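Local coordinates for hypothetical protein AQ_1354 (Aquifex aeolicus, PDB 1OZ9), which is probably a single-strand-specific, zinc-dependent endoribonuclease of the YbeY family, acting in maturation of the 16S rRNA 3' end and in ribosome quality control, at residues Q51-L56 / D68-P73. Sequence-based numbering, arbitrary orientation.
Sequences QEIREL and DVLSFP
Leu70 points one methyl, CD1, into the notch between Ile53 and Leu56, one helical turn apart on the inner side of helix 50-61. That methyl lies 4.0 Å from Ile53 CG1 and equally 4.0 Å from Leu56 CB, so a single branch of the strand residue meets both helix residues. The chains of Ile53 and Leu70 slant across each other rather than running alongside. Ile53 has chi1 -148°, about 30° off the anti position. Its extended CG1-CD1 arm reaches past Leu70 to the residue just before the strand, Asp68, whose carbonyl O lies 3.9 Å from CD1. Leu56 CB makes the closest approach to the far corner of the Phe72 ring, CZ, at 4.2 Å and obliquely; the CD1 methyl of Leu56 lies beside the same end of the ring at nearly the same distance. Phe72 has CG beside its backbone N and anti to the carbonyl carbon (chi1 -56°), an orientation that extends the ring from the strand to the helix. No hydrogen bond joins the segments; the axes of segments 51-56 and 69-73 approach to 9.7 Å and make 48° between their N-to-C directions. Tyr60, further along the helix, meets the Phe72 ring edge-to-face, and Val88 of strand 81-90 touches both Leu56 and Phe72. In this matrix metalloproteinase type fold, helix 50-61 thus packs on strand 69-78, at one edge of the mixed sheet. On the strand's opposite side, Val69 and Ser71 touch helix 105-120 at His115 and His119, two predicted ligands of the catalytic zinc.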
ATOM      1  N   GLN A  51      -1.691   3.907 -16.680  1.00 19.11           N
ATOM      2  CA  GLN A  51      -2.815   3.424 -17.463  1.00 20.45           C
ATOM      3  C   GLN A  51      -3.602   2.343 -16.707  1.00 20.18           C
ATOM      4  O   GLN A  51      -4.831   2.359 -16.672  1.00 19.74           O
ATOM      5  CB  GLN A  51      -2.389   3.002 -18.883  1.00 21.30           C
ATOM      6  CG  GLN A  51      -2.253   4.225 -19.810  1.00 25.91           C
ATOM      7  CD  GLN A  51      -1.647   3.950 -21.200  1.00 31.98           C
ATOM      8  OE1 GLN A  51      -1.910   2.911 -21.825  1.00 34.99           O
ATOM      9  NE2 GLN A  51      -0.865   4.907 -21.693  1.00 32.06           N
ATOM     10  N   GLU A  52      -2.904   1.420 -16.072  1.00 19.91           N
ATOM     11  CA  GLU A  52      -3.625   0.376 -15.368  1.00 20.48           C
ATOM     12  C   GLU A  52      -4.316   0.911 -14.125  1.00 19.56           C
ATOM     13  O   GLU A  52      -5.473   0.572 -13.853  1.00 19.64           O
ATOM     14  CB  GLU A  52      -2.723  -0.790 -15.014  1.00 20.59           C
ATOM     15  CG  GLU A  52      -3.468  -1.815 -14.185  1.00 25.31           C
ATOM     16  CD  GLU A  52      -2.854  -3.197 -14.254  1.00 30.36           C
ATOM     17  OE1 GLU A  52      -1.625  -3.305 -14.518  1.00 28.25           O
ATOM     18  OE2 GLU A  52      -3.626  -4.169 -14.042  1.00 32.73           O
ATOM     19  N   ILE A  53      -3.633   1.764 -13.374  1.00 18.40           N
ATOM     20  CA  ILE A  53      -4.267   2.272 -12.169  1.00 17.98           C
ATOM     21  C   ILE A  53      -5.476   3.141 -12.532  1.00 17.53           C
ATOM     22  O   ILE A  53      -6.470   3.182 -11.813  1.00 16.71           O
ATOM     23  CB  ILE A  53      -3.260   2.967 -11.231  1.00 18.28           C
ATOM     24  CG1 ILE A  53      -3.700   2.762  -9.769  1.00 18.84           C
ATOM     25  CG2 ILE A  53      -3.074   4.449 -11.600  1.00 16.96           C
ATOM     26  CD1 ILE A  53      -2.599   2.922  -8.773  1.00 19.09           C
ATOM     27  N   ARG A  54      -5.438   3.749 -13.706  1.00 17.66           N
ATOM     28  CA  ARG A  54      -6.560   4.567 -14.124  1.00 18.04           C
ATOM     29  C   ARG A  54      -7.797   3.700 -14.360  1.00 18.18           C
ATOM     30  O   ARG A  54      -8.900   4.044 -13.916  1.00 18.68           O
ATOM     31  CB  ARG A  54      -6.192   5.383 -15.362  1.00 18.19           C
ATOM     32  CG  ARG A  54      -7.293   6.269 -15.885  1.00 18.07           C
ATOM     33  CD  ARG A  54      -6.958   6.895 -17.222  1.00 20.36           C
ATOM     34  NE  ARG A  54      -8.111   7.548 -17.836  1.00 20.17           N
ATOM     35  CZ  ARG A  54      -8.010   8.555 -18.689  1.00 22.50           C
ATOM     36  NH1 ARG A  54      -6.809   9.021 -19.016  1.00 21.81           N
ATOM     37  NH2 ARG A  54      -9.101   9.106 -19.211  1.00 21.89           N
ATOM     38  N   GLU A  55      -7.629   2.578 -15.053  1.00 18.02           N
ATOM     39  CA  GLU A  55      -8.762   1.692 -15.286  1.00 18.18           C
ATOM     40  C   GLU A  55      -9.320   1.262 -13.936  1.00 17.22           C
ATOM     41  O   GLU A  55     -10.529   1.218 -13.747  1.00 17.16           O
ATOM     42  CB  GLU A  55      -8.378   0.436 -16.082  1.00 17.94           C
ATOM     43  CG  GLU A  55      -7.867   0.640 -17.493  1.00 21.45           C
ATOM     44  CD  GLU A  55      -7.313  -0.648 -18.087  1.00 24.71           C
ATOM     45  OE1 GLU A  55      -7.221  -1.647 -17.352  1.00 25.46           O
ATOM     46  OE2 GLU A  55      -6.946  -0.671 -19.277  1.00 27.41           O
ATOM     47  N   LEU A  56      -8.432   0.946 -13.003  1.00 17.10           N
ATOM     48  CA  LEU A  56      -8.855   0.510 -11.673  1.00 16.82           C
ATOM     49  C   LEU A  56      -9.640   1.602 -10.940  1.00 17.25           C
ATOM     50  O   LEU A  56     -10.711   1.342 -10.364  1.00 17.08           O
ATOM     51  CB  LEU A  56      -7.656   0.077 -10.841  1.00 17.07           C
ATOM     52  CG  LEU A  56      -6.975  -1.210 -11.305  1.00 18.43           C
ATOM     53  CD1 LEU A  56      -5.693  -1.476 -10.491  1.00 16.68           C
ATOM     54  CD2 LEU A  56      -7.958  -2.405 -11.264  1.00 18.80           C
ATOM     55  N   ASP A  68      -1.901   7.545  -7.076  1.00 16.54           N
ATOM     56  CA  ASP A  68      -0.686   6.889  -6.572  1.00 16.73           C
ATOM     57  C   ASP A  68      -0.890   5.473  -6.012  1.00 17.09           C
ATOM     58  O   ASP A  68      -0.093   4.538  -6.287  1.00 15.83           O
ATOM     59  CB  ASP A  68       0.018   7.756  -5.530  1.00 16.75           C
ATOM     60  CG  ASP A  68      -0.921   8.282  -4.439  1.00 19.22           C
ATOM     61  OD1 ASP A  68      -2.150   7.955  -4.410  1.00 15.18           O
ATOM     62  OD2 ASP A  68      -0.485   9.099  -3.577  1.00 20.84           O
ATOM     63  N   VAL A  69      -1.946   5.290  -5.231  1.00 16.27           N
ATOM     64  CA  VAL A  69      -2.152   3.975  -4.637  1.00 16.26           C
ATOM     65  C   VAL A  69      -3.650   3.697  -4.450  1.00 16.71           C
ATOM     66  O   VAL A  69      -4.419   4.599  -4.116  1.00 16.66           O
ATOM     67  CB  VAL A  69      -1.422   3.905  -3.256  1.00 17.05           C
ATOM     68  CG1 VAL A  69      -1.926   5.022  -2.280  1.00 17.72           C
ATOM     69  CG2 VAL A  69      -1.464   2.479  -2.600  1.00 17.69           C
ATOM     70  N   LEU A  70      -4.050   2.448  -4.653  1.00 15.03           N
ATOM     71  CA  LEU A  70      -5.404   2.030  -4.363  1.00 16.27           C
ATOM     72  C   LEU A  70      -5.337   0.759  -3.526  1.00 16.68           C
ATOM     73  O   LEU A  70      -4.440  -0.072  -3.723  1.00 17.18           O
ATOM     74  CB  LEU A  70      -6.185   1.791  -5.642  1.00 15.54           C
ATOM     75  CG  LEU A  70      -6.528   3.052  -6.462  1.00 16.73           C
ATOM     76  CD1 LEU A  70      -7.169   2.634  -7.770  1.00 17.55           C
ATOM     77  CD2 LEU A  70      -7.483   3.982  -5.737  1.00 17.83           C
ATOM     78  N   SER A  71      -6.258   0.598  -2.587  1.00 17.05           N
ATOM     79  CA  SER A  71      -6.277  -0.636  -1.803  1.00 19.22           C
ATOM     80  C   SER A  71      -7.613  -1.367  -1.980  1.00 19.28           C
ATOM     81  O   SER A  71      -8.681  -0.730  -1.985  1.00 19.44           O
ATOM     82  CB  SER A  71      -6.079  -0.276  -0.327  1.00 20.15           C
ATOM     83  OG  SER A  71      -7.297   0.346   0.085  1.00 27.44           O
ATOM     84  N   PHE A  72      -7.573  -2.694  -2.109  1.00 18.34           N
ATOM     85  CA  PHE A  72      -8.780  -3.481  -2.373  1.00 19.18           C
ATOM     86  C   PHE A  72      -8.942  -4.602  -1.350  1.00 20.42           C
ATOM     87  O   PHE A  72      -8.245  -5.603  -1.441  1.00 19.79           O
ATOM     88  CB  PHE A  72      -8.695  -4.123  -3.768  1.00 19.40           C
ATOM     89  CG  PHE A  72      -8.470  -3.131  -4.878  1.00 19.84           C
ATOM     90  CD1 PHE A  72      -7.199  -2.838  -5.314  1.00 20.77           C
ATOM     91  CD2 PHE A  72      -9.523  -2.455  -5.434  1.00 21.57           C
ATOM     92  CE1 PHE A  72      -6.988  -1.888  -6.310  1.00 21.84           C
ATOM     93  CE2 PHE A  72      -9.313  -1.513  -6.447  1.00 21.87           C
ATOM     94  CZ  PHE A  72      -8.051  -1.251  -6.888  1.00 20.54           C
ATOM     95  N   PRO A  73      -9.838  -4.448  -0.377  1.00 21.27           N
ATOM     96  CA  PRO A  73     -10.051  -5.505   0.624  1.00 21.71           C
ATOM     97  C   PRO A  73     -10.706  -6.734   0.049  1.00 21.89           C
ATOM     98  O   PRO A  73     -11.584  -6.641  -0.811  1.00 21.35           O
ATOM     99  CB  PRO A  73     -11.009  -4.848   1.625  1.00 21.82           C
ATOM    100  CG  PRO A  73     -11.778  -3.861   0.787  1.00 22.88           C
ATOM    101  CD  PRO A  73     -10.680  -3.263  -0.112  1.00 21.91           C
TER